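PDB 2P4S: purine nucleoside phosphorylase from Anopheles gambiae, which catalyses the phosphorolysis of purine (deoxy)ribonucleosides, chiefly inosine and 2'-deoxyinosine, to the free base and pentose 1-phosphate in purine salvage. Local coordinates for residues K111-G117 against C193-T199; P139-V143 against K180-P184; H149-V154 against C165-H171. One frame throughout, in Å; residues are numbered along the deposited sequence.

Interaction 1: K111-G117 against C193-T199; sequences KVGIICG and CTHLIAT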
loop_
_atom_site.group_PDB
_atom_site.type_symbol
_atom_site.label_atom_id
_atom_site.label_comp_id
_atom_site.label_asym_id
_atom_site.label_seq_id
_atom_site.Cartn_x
_atom_site.Cartn_y
_atom_site.Cartn_z
ATOM N N LYS A 111 29.159 -19.555 3.256
ATOM C CA LYS A 111 28.661 -18.804 4.422
ATOM C C LYS A 111 28.004 -17.501 3.994
ATOM O O LYS A 111 27.387 -16.815 4.812
ATOM C CB LYS A 111 29.814 -18.496 5.396
ATOM C CG LYS A 111 30.503 -19.767 5.937
ATOM C CD LYS A 111 29.565 -20.629 6.781
ATOM C CE LYS A 111 30.174 -22.009 6.955
ATOM N NZ LYS A 111 31.407 -21.983 7.826
ATOM N N VAL A 112 28.171 -17.181 2.711
ATOM C CA VAL A 112 27.710 -15.957 2.124
ATOM C C VAL A 112 26.794 -16.250 0.926
ATOM O O VAL A 112 27.224 -16.865 -0.020
ATOM C CB VAL A 112 28.899 -15.043 1.676
ATOM C CG1 VAL A 112 28.367 -13.712 1.148
ATOM C CG2 VAL A 112 29.905 -14.812 2.844
ATOM N N GLY A 113 25.548 -15.771 0.974
ATOM C CA GLY A 113 24.662 -15.709 -0.217
ATOM C C GLY A 113 24.675 -14.347 -0.930
ATOM O O GLY A 113 24.688 -13.303 -0.277
ATOM N N ILE A 114 24.650 -14.343 -2.263
ATOM C CA ILE A 114 24.677 -13.114 -3.055
ATOM C C ILE A 114 23.483 -13.142 -4.041
ATOM O O ILE A 114 23.316 -14.104 -4.823
ATOM C CB ILE A 114 25.998 -12.945 -3.852
ATOM C CG1 ILE A 114 27.226 -12.969 -2.926
ATOM C CG2 ILE A 114 25.991 -11.655 -4.683
ATOM C CD1 ILE A 114 28.596 -13.165 -3.672
ATOM N N ILE A 115 22.636 -12.120 -3.995
ATOM C CA ILE A 115 21.595 -11.960 -5.044
ATOM C C ILE A 115 22.035 -10.908 -6.054
ATOM O O ILE A 115 22.261 -9.762 -5.668
ATOM C CB ILE A 115 20.213 -11.636 -4.430
ATOM C CG1 ILE A 115 19.940 -12.585 -3.265
ATOM C CG2 ILE A 115 19.101 -11.763 -5.511
ATOM C CD1 ILE A 115 18.602 -12.340 -2.528
ATOM N N CYS A 116 22.228 -11.299 -7.313
ATOM C CA CYS A 116 22.564 -10.372 -8.427
ATOM C C CYS A 116 21.344 -9.774 -9.166
ATOM O O CYS A 116 20.566 -10.523 -9.781
ATOM C CB CYS A 116 23.403 -11.102 -9.484
ATOM S SG CYS A 116 24.854 -11.906 -8.791
ATOM N N GLY A 117 21.225 -8.444 -9.183
ATOM C CA GLY A 117 20.072 -7.774 -9.759
ATOM C C GLY A 117 20.297 -7.381 -11.190
ATOM O O GLY A 117 21.185 -7.952 -11.874
ATOM N N CYS A 193 24.405 -20.216 5.001
ATOM C CA CYS A 193 24.796 -18.795 4.825
ATOM C C CYS A 193 24.469 -17.972 6.069
ATOM O O CYS A 193 23.322 -18.015 6.577
ATOM C CB CYS A 193 24.143 -18.160 3.598
ATOM S SG CYS A 193 24.583 -18.935 2.044
ATOM N N THR A 194 25.479 -17.231 6.556
ATOM C CA THR A 194 25.328 -16.338 7.716
ATOM C C THR A 194 25.130 -14.905 7.217
ATOM O O THR A 194 24.629 -14.046 7.932
ATOM C CB THR A 194 26.597 -16.367 8.685
ATOM O OG1 THR A 194 27.757 -16.126 7.912
ATOM C CG2 THR A 194 26.771 -17.708 9.436
ATOM N N HIS A 195 25.540 -14.655 5.985
ATOM C CA HIS A 195 25.505 -13.321 5.410
ATOM C C HIS A 195 24.702 -13.333 4.135
ATOM O O HIS A 195 24.797 -14.303 3.372
ATOM C CB HIS A 195 26.914 -12.779 5.130
ATOM C CG HIS A 195 27.661 -12.424 6.385
ATOM N ND1 HIS A 195 27.942 -13.353 7.370
ATOM C CD2 HIS A 195 28.127 -11.237 6.844
ATOM C CE1 HIS A 195 28.582 -12.757 8.364
ATOM N NE2 HIS A 195 28.697 -11.470 8.074
ATOM N N LEU A 196 23.896 -12.272 3.954
ATOM C CA LEU A 196 23.332 -11.912 2.649
ATOM C C LEU A 196 23.917 -10.621 2.067
ATOM O O LEU A 196 23.876 -9.577 2.718
ATOM C CB LEU A 196 21.798 -11.825 2.720
ATOM C CG LEU A 196 21.091 -11.488 1.392
ATOM C CD1 LEU A 196 21.222 -12.645 0.319
ATOM C CD2 LEU A 196 19.618 -11.036 1.650
ATOM N N ILE A 197 24.503 -10.712 0.873
ATOM C CA ILE A 197 24.745 -9.557 0.025
ATOM C C ILE A 197 23.643 -9.404 -1.074
ATOM O O ILE A 197 23.570 -10.204 -2.026
ATOM C CB ILE A 197 26.140 -9.584 -0.619
ATOM C CG1 ILE A 197 27.234 -9.687 0.468
ATOM C CG2 ILE A 197 26.348 -8.335 -1.509
ATOM C CD1 ILE A 197 28.620 -9.926 -0.098
ATOM N N ALA A 198 22.792 -8.378 -0.935
ATOM C CA ALA A 198 21.732 -8.127 -1.939
ATOM C C ALA A 198 22.145 -6.948 -2.802
ATOM O O ALA A 198 22.511 -5.880 -2.272
ATOM C CB ALA A 198 20.405 -7.885 -1.268
ATOM N N THR A 199 22.134 -7.128 -4.113
ATOM C CA THR A 199 22.519 -6.064 -5.040
ATOM C C THR A 199 21.310 -5.755 -5.920
ATOM O O THR A 199 20.500 -6.642 -6.211
ATOM C CB THR A 199 23.652 -6.463 -5.973
ATOM O OG1 THR A 199 23.158 -7.391 -6.948
ATOM C CG2 THR A 199 24.856 -7.068 -5.235
#
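Residues Val112 to Ile115 run parallel to His195 to Ala198, pairing two neighbouring strands of the central mixed sheet of the phosphorylase fold. Backbone bonds do most of the joining: Gly113 N gives to His195 O, Ile197 N to Gly113 O (2.8 Å), Ile115 N to Ile197 O and Thr199 N to Ile115 O. Just before the strands, Lys111 O receives two amides, Thr194 N at 2.6 Å and His195 N at 3.1 Å.

Apolar contacts form on both faces. Val112 CG1 meets Ile197 CD1 at 4.0 Å on the face that helix 353-370 packs against, while Ile115 CG1 lies 3.8 Å from Leu196 CD1 on the face that packs against helix 178-191. Branched aliphatic residues suit such extended, buried strands. With no side chain on Gly113, the sulfur of Cys193 lies against the backbone, SG 3.5 Å from Gly113 N.

Thr199 adds side-chain hydrogen bonds. Its chi1 of 73° places OG1 between the backbone N and the carbonyl carbon, facing Ile115 and Gly117, close to the phosphate site. OG1 donates to an in-plane lone pair of Ile115 O at 2.8 Å and accepts the amide of Gly117, Gly117 N to Thr199 OG1 being 3.1 Å.

Interaction 2: P139-V143 against K180-P184; sequences PHFPV and KCAMP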
loop_
_atom_site.group_PDB
_atom_site.type_symbol
_atom_site.label_atom_id
_atom_site.label_comp_id
_atom_site.label_asym_id
_atom_site.label_seq_id
_atom_site.Cartn_x
_atom_site.Cartn_y
_atom_site.Cartn_z
ATOM N N PRO A 139 13.755 -28.072 -7.380
ATOM C CA PRO A 139 12.392 -28.280 -6.901
ATOM C C PRO A 139 11.786 -27.027 -6.284
ATOM O O PRO A 139 12.424 -26.378 -5.451
ATOM C CB PRO A 139 12.535 -29.396 -5.848
ATOM C CG PRO A 139 13.975 -29.744 -5.794
ATOM C CD PRO A 139 14.658 -29.143 -6.950
ATOM N N HIS A 140 10.571 -26.697 -6.734
ATOM C CA HIS A 140 9.743 -25.583 -6.196
ATOM C C HIS A 140 10.279 -24.194 -6.483
ATOM O O HIS A 140 9.828 -23.233 -5.880
ATOM C CB HIS A 140 9.547 -25.713 -4.670
ATOM C CG HIS A 140 9.006 -27.036 -4.256
ATOM N ND1 HIS A 140 7.734 -27.451 -4.596
ATOM C CD2 HIS A 140 9.570 -28.056 -3.563
ATOM C CE1 HIS A 140 7.531 -28.667 -4.115
ATOM N NE2 HIS A 140 8.625 -29.051 -3.477
ATOM N N PHE A 141 11.248 -24.084 -7.374
ATOM C CA PHE A 141 11.857 -22.795 -7.621
ATOM C C PHE A 141 11.092 -21.964 -8.680
ATOM O O PHE A 141 10.696 -22.491 -9.735
ATOM C CB PHE A 141 13.300 -22.976 -8.046
ATOM C CG PHE A 141 14.273 -22.254 -7.154
ATOM C CD1 PHE A 141 14.383 -22.602 -5.825
ATOM C CD2 PHE A 141 15.081 -21.252 -7.645
ATOM C CE1 PHE A 141 15.300 -21.955 -4.981
ATOM C CE2 PHE A 141 16.004 -20.573 -6.787
ATOM C CZ PHE A 141 16.103 -20.949 -5.464
ATOM N N PRO A 142 10.910 -20.655 -8.401
ATOM C CA PRO A 142 10.415 -19.748 -9.427
ATOM C C PRO A 142 11.464 -19.610 -10.516
ATOM O O PRO A 142 12.624 -20.003 -10.344
ATOM C CB PRO A 142 10.260 -18.404 -8.685
ATOM C CG PRO A 142 10.325 -18.706 -7.237
ATOM C CD PRO A 142 11.154 -19.968 -7.113
ATOM N N VAL A 143 11.058 -19.078 -11.645
ATOM C CA VAL A 143 11.990 -18.790 -12.714
ATOM C C VAL A 143 12.063 -17.278 -12.945
ATOM O O VAL A 143 11.086 -16.551 -12.724
ATOM C CB VAL A 143 11.618 -19.552 -14.010
ATOM C CG1 VAL A 143 11.643 -21.136 -13.762
ATOM C CG2 VAL A 143 10.275 -19.095 -14.558
ATOM N N LYS A 180 7.484 -15.611 -1.888
ATOM C CA LYS A 180 8.069 -16.373 -2.976
ATOM C C LYS A 180 9.342 -15.704 -3.555
ATOM O O LYS A 180 10.305 -16.411 -3.878
ATOM C CB LYS A 180 7.005 -16.644 -4.067
ATOM C CG LYS A 180 7.486 -17.501 -5.251
ATOM C CD LYS A 180 6.259 -18.248 -5.780
ATOM C CE LYS A 180 6.568 -19.144 -6.966
ATOM N NZ LYS A 180 5.290 -19.736 -7.567
ATOM N N CYS A 181 9.354 -14.371 -3.703
ATOM C CA CYS A 181 10.601 -13.661 -4.150
ATOM C C CYS A 181 11.735 -13.855 -3.145
ATOM O O CYS A 181 12.891 -13.951 -3.515
ATOM C CB CYS A 181 10.373 -12.143 -4.314
ATOM S SG CYS A 181 9.141 -11.701 -5.609
ATOM N N ALA A 182 11.372 -13.931 -1.871
ATOM C CA ALA A 182 12.332 -13.935 -0.749
ATOM C C ALA A 182 12.719 -15.357 -0.371
ATOM O O ALA A 182 13.748 -15.556 0.250
ATOM C CB ALA A 182 11.717 -13.209 0.447
ATOM N N MET A 183 11.925 -16.350 -0.805
ATOM C CA MET A 183 12.181 -17.779 -0.513
ATOM C C MET A 183 13.671 -18.280 -0.638
ATOM O O MET A 183 14.140 -19.075 0.180
ATOM C CB MET A 183 11.189 -18.670 -1.292
ATOM C CG MET A 183 11.556 -20.176 -1.305
ATOM S SD MET A 183 12.614 -20.690 -2.667
ATOM C CE MET A 183 11.778 -20.012 -4.077
ATOM N N PRO A 184 14.400 -17.875 -1.691
ATOM C CA PRO A 184 15.805 -18.292 -1.783
ATOM C C PRO A 184 16.710 -17.842 -0.643
ATOM O O PRO A 184 17.748 -18.504 -0.362
ATOM C CB PRO A 184 16.255 -17.647 -3.083
ATOM C CG PRO A 184 14.939 -17.539 -3.896
ATOM C CD PRO A 184 13.961 -17.128 -2.893
#
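His140, Phe141 and Pro142 meet Lys180, Met183 and Pro184 in a loop-on-helix packing that includes a Met-aromatic contact. The loop follows strand 130-134, and the helix is 178-191. No hydrogen bond crosses between the segments, so shape and apolar surface do the work.

His140 contributes mainly backbone: its carbonyl O lies 4.2 Å from Met183 CE, while its imidazole is turned toward helix 92-105, where NE2 bonds to Glu97.

Phe141 is the aromatic partner. Met183 lays CE over one face of its ring, and SD stands 4.5 Å from the ring centroid, 44° off the normal, an oblique approach rather than a perpendicular one. The nearest ring atom, Phe141 CE1, is 3.8 Å from Met183 SD. Methionine suits the place because its chain, leaving with CG anti to the backbone N (chi1 167°), then bends at both later torsions and can fold its sulfur and methyl against the ring. Farther round, Phe141 CZ reaches Pro184 CG at 3.9 Å. Pro184 lacks an amide hydrogen and interrupts the helical bonding here, so the helix is kinked where it meets the phenyl group; on another side Pro184 touches Phe170 of the phosphate site.

Pro142 follows with a compact, rigid ring that touches both the methyl end of Met183 and the aliphatic part of Lys180. The lysine chain is extended beyond CG and runs past the proline in the opposite direction, using its methylenes rather than its amine: Lys180 CG is 3.7 Å from Pro142 CG, and Lys180 CE 3.8 Å from the same Pro142 CG.

Interaction 3: H149-V154 against C165-H171; sequences HVGRLV and CMQGRFH. With PO4 (phosphate ion), chain D.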
loop_
_atom_site.group_PDB
_atom_site.type_symbol
_atom_site.label_atom_id
_atom_site.label_comp_id
_atom_site.label_asym_id
_atom_site.label_seq_id
_atom_site.Cartn_x
_atom_site.Cartn_y
_atom_site.Cartn_z
ATOM N N HIS A 149 18.212 -11.331 -16.412
ATOM C CA HIS A 149 18.249 -12.257 -15.264
ATOM C C HIS A 149 18.414 -13.693 -15.811
ATOM O O HIS A 149 17.454 -14.312 -16.260
ATOM C CB HIS A 149 17.025 -12.072 -14.373
ATOM C CG HIS A 149 17.019 -10.759 -13.637
ATOM N ND1 HIS A 149 16.963 -9.538 -14.281
ATOM C CD2 HIS A 149 17.125 -10.479 -12.324
ATOM C CE1 HIS A 149 17.053 -8.565 -13.398
ATOM N NE2 HIS A 149 17.132 -9.108 -12.203
ATOM N N VAL A 150 19.647 -14.200 -15.809
ATOM C CA VAL A 150 19.933 -15.536 -16.386
ATOM C C VAL A 150 19.116 -16.671 -15.755
ATOM O O VAL A 150 18.594 -17.519 -16.486
ATOM C CB VAL A 150 21.447 -15.905 -16.407
ATOM C CG1 VAL A 150 21.653 -17.314 -16.972
ATOM C CG2 VAL A 150 22.218 -14.891 -17.279
ATOM N N GLY A 151 18.991 -16.688 -14.430
ATOM C CA GLY A 151 18.198 -17.714 -13.763
ATOM C C GLY A 151 18.970 -18.967 -13.379
ATOM O O GLY A 151 18.535 -20.088 -13.702
ATOM N N ARG A 152 20.118 -18.804 -12.712
ATOM C CA ARG A 152 20.923 -19.949 -12.201
ATOM C C ARG A 152 21.404 -19.695 -10.773
ATOM O O ARG A 152 21.767 -18.572 -10.449
ATOM C CB ARG A 152 22.179 -20.169 -13.039
ATOM C CG ARG A 152 21.923 -20.586 -14.433
ATOM C CD ARG A 152 23.234 -20.628 -15.204
ATOM N NE ARG A 152 22.956 -20.877 -16.616
ATOM C CZ ARG A 152 23.679 -20.391 -17.623
ATOM N NH1 ARG A 152 24.745 -19.623 -17.391
ATOM N NH2 ARG A 152 23.321 -20.662 -18.873
ATOM N N LEU A 153 21.386 -20.738 -9.941
ATOM C CA LEU A 153 22.024 -20.747 -8.655
ATOM C C LEU A 153 23.469 -21.293 -8.819
ATOM O O LEU A 153 23.671 -22.417 -9.316
ATOM C CB LEU A 153 21.187 -21.587 -7.698
ATOM C CG LEU A 153 21.462 -21.471 -6.208
ATOM C CD1 LEU A 153 21.472 -19.975 -5.775
ATOM C CD2 LEU A 153 20.423 -22.243 -5.453
ATOM N N VAL A 154 24.462 -20.467 -8.494
ATOM C CA VAL A 154 25.854 -20.799 -8.753
ATOM C C VAL A 154 26.592 -20.921 -7.409
ATOM O O VAL A 154 26.634 -19.964 -6.613
ATOM C CB VAL A 154 26.550 -19.781 -9.686
ATOM C CG1 VAL A 154 27.839 -20.312 -10.196
ATOM C CG2 VAL A 154 25.710 -19.500 -10.886
ATOM N N CYS A 165 25.425 -17.922 -5.203
ATOM C CA CYS A 165 25.102 -16.763 -5.959
ATOM C C CYS A 165 23.821 -16.924 -6.822
ATOM O O CYS A 165 23.726 -17.833 -7.679
ATOM C CB CYS A 165 26.346 -16.439 -6.760
ATOM S SG CYS A 165 26.173 -14.963 -7.627
ATOM N N MET A 166 22.798 -16.111 -6.528
ATOM C CA MET A 166 21.621 -15.993 -7.384
ATOM C C MET A 166 21.916 -15.134 -8.578
ATOM O O MET A 166 21.946 -13.904 -8.491
ATOM C CB MET A 166 20.424 -15.433 -6.646
ATOM C CG MET A 166 19.652 -16.472 -5.881
ATOM S SD MET A 166 18.291 -15.692 -4.985
ATOM C CE MET A 166 17.031 -15.426 -6.252
ATOM N N GLN A 167 22.165 -15.784 -9.699
ATOM C CA GLN A 167 22.380 -15.069 -10.933
ATOM C C GLN A 167 21.034 -14.786 -11.583
ATOM O O GLN A 167 20.504 -15.607 -12.377
ATOM C CB GLN A 167 23.268 -15.871 -11.864
ATOM C CG GLN A 167 23.731 -15.053 -13.053
ATOM C CD GLN A 167 24.561 -15.884 -14.022
ATOM O OE1 GLN A 167 24.497 -17.112 -14.002
ATOM N NE2 GLN A 167 25.328 -15.215 -14.874
ATOM N N GLY A 168 20.490 -13.603 -11.273
ATOM C CA GLY A 168 19.102 -13.279 -11.598
ATOM C C GLY A 168 18.208 -13.464 -10.400
ATOM O O GLY A 168 18.436 -14.358 -9.583
ATOM N N ARG A 169 17.167 -12.642 -10.290
ATOM C CA ARG A 169 16.226 -12.758 -9.174
ATOM C C ARG A 169 14.759 -12.708 -9.651
ATOM O O ARG A 169 14.493 -12.726 -10.863
ATOM C CB ARG A 169 16.507 -11.686 -8.091
ATOM C CG ARG A 169 16.267 -10.237 -8.552
ATOM C CD ARG A 169 15.608 -9.329 -7.494
ATOM N NE ARG A 169 16.423 -9.082 -6.301
ATOM C CZ ARG A 169 17.547 -8.368 -6.294
ATOM N NH1 ARG A 169 17.991 -7.787 -7.414
ATOM N NH2 ARG A 169 18.219 -8.217 -5.151
ATOM N N PHE A 170 13.841 -12.666 -8.668
ATOM C CA PHE A 170 12.371 -12.694 -8.822
ATOM C C PHE A 170 11.778 -11.396 -8.292
ATOM O O PHE A 170 12.166 -10.928 -7.207
ATOM C CB PHE A 170 11.751 -13.877 -8.018
ATOM C CG PHE A 170 12.498 -15.166 -8.204
ATOM C CD1 PHE A 170 12.795 -15.633 -9.502
ATOM C CD2 PHE A 170 12.985 -15.881 -7.108
ATOM C CE1 PHE A 170 13.520 -16.814 -9.679
ATOM C CE2 PHE A 170 13.716 -17.083 -7.312
ATOM C CZ PHE A 170 13.977 -17.534 -8.576
ATOM N N HIS A 171 10.812 -10.853 -9.026
ATOM C CA HIS A 171 10.240 -9.554 -8.695
ATOM C C HIS A 171 8.756 -9.696 -8.567
ATOM O O HIS A 171 8.143 -10.512 -9.257
ATOM C CB HIS A 171 10.533 -8.532 -9.783
ATOM C CG HIS A 171 11.947 -8.554 -10.289
ATOM N ND1 HIS A 171 12.896 -7.635 -9.882
ATOM C CD2 HIS A 171 12.557 -9.334 -11.219
ATOM C CE1 HIS A 171 14.037 -7.862 -10.512
ATOM N NE2 HIS A 171 13.855 -8.883 -11.338
HETATM P P PO4 D . 16.668 -5.365 -9.849
HETATM O O1 PO4 D . 18.106 -4.972 -9.963
HETATM O O2 PO4 D . 16.599 -6.891 -9.768
HETATM O O3 PO4 D . 15.999 -4.832 -8.637
HETATM O O4 PO4 D . 15.955 -4.839 -11.059
#
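Gly151 and Arg152 both face Gln167, forming a G1 beta bulge at the start of the antiparallel hairpin of strands 152-158 and 161-167. Gln167 O takes two amides, Gly151 N at 2.8 Å and Arg152 N at 3.2 Å. The bulge bends Gly151 into backbone angles that a side chain would obstruct; Gly168 has similar needs and, lacking CB, lets the beta carbon of His149 pack close.

Along the hairpin, Gln167 stretches out, CG anti to its N (chi1 -169°), beside the Arg152 side chain and across Val150. Val150 CB rests 3.9 Å from Gln167 CD, and Val150 CG1 lies over the centre of the Arg152 guanidinium, whose NE forms a salt bridge with Asp134. On the other face, the Leu153 and Met166 side chains cross at an angle, with Leu153 CD1 3.9 Å from Met166 CG.

Beyond the bulge, both segments reach the phosphate site, where His149, Arg169 and His171 gather round a bound phosphate ion. The two imidazoles form an offset edge-to-face pair, the edge of His171 toward the face of His149, with planes at 77°. Arg169 starts with CG between its own N and carbonyl carbon (chi1 65°) and bends again at chi2 and chi3, which curls the guanidinium back to the anion; a salt bridge from NE to Glu309 and a bond from NH2 to Thr199 O help to hold its orientation. Ser118, Ala201 and Ser305 complete the site. The place of phosphate O2 is less certain than the rest, but as modelled it receives a weak bond from His149 NE2 at 3.3 Å and a shorter one from Arg169 NH1 at 2.9 Å.

Strand 112-116 lies between strands 195-204 and 161-167, so interactions 1 and 3 are adjoining parts of one sheet, their centres about 12 Å apart and joined by backbone bonds between Ile114, Cys116 and Met166. Interaction 2 lies toward the outside, its centre about 10 Å from that of interaction 3 and about 15 Å from that of interaction 1, where Pro184 and Cys181 of helix 178-191 touch Met166, Phe170 and His171. In sequence, the segments enclose one another: 149-154 with 165-171 is innermost, then 139-143 with 180-184, then 111-117 with 193-199. Gly117 and Arg169 approach each other beside the phosphate, so the C-terminal ends of segments 111-117 and 165-171 converge on the phosphate site.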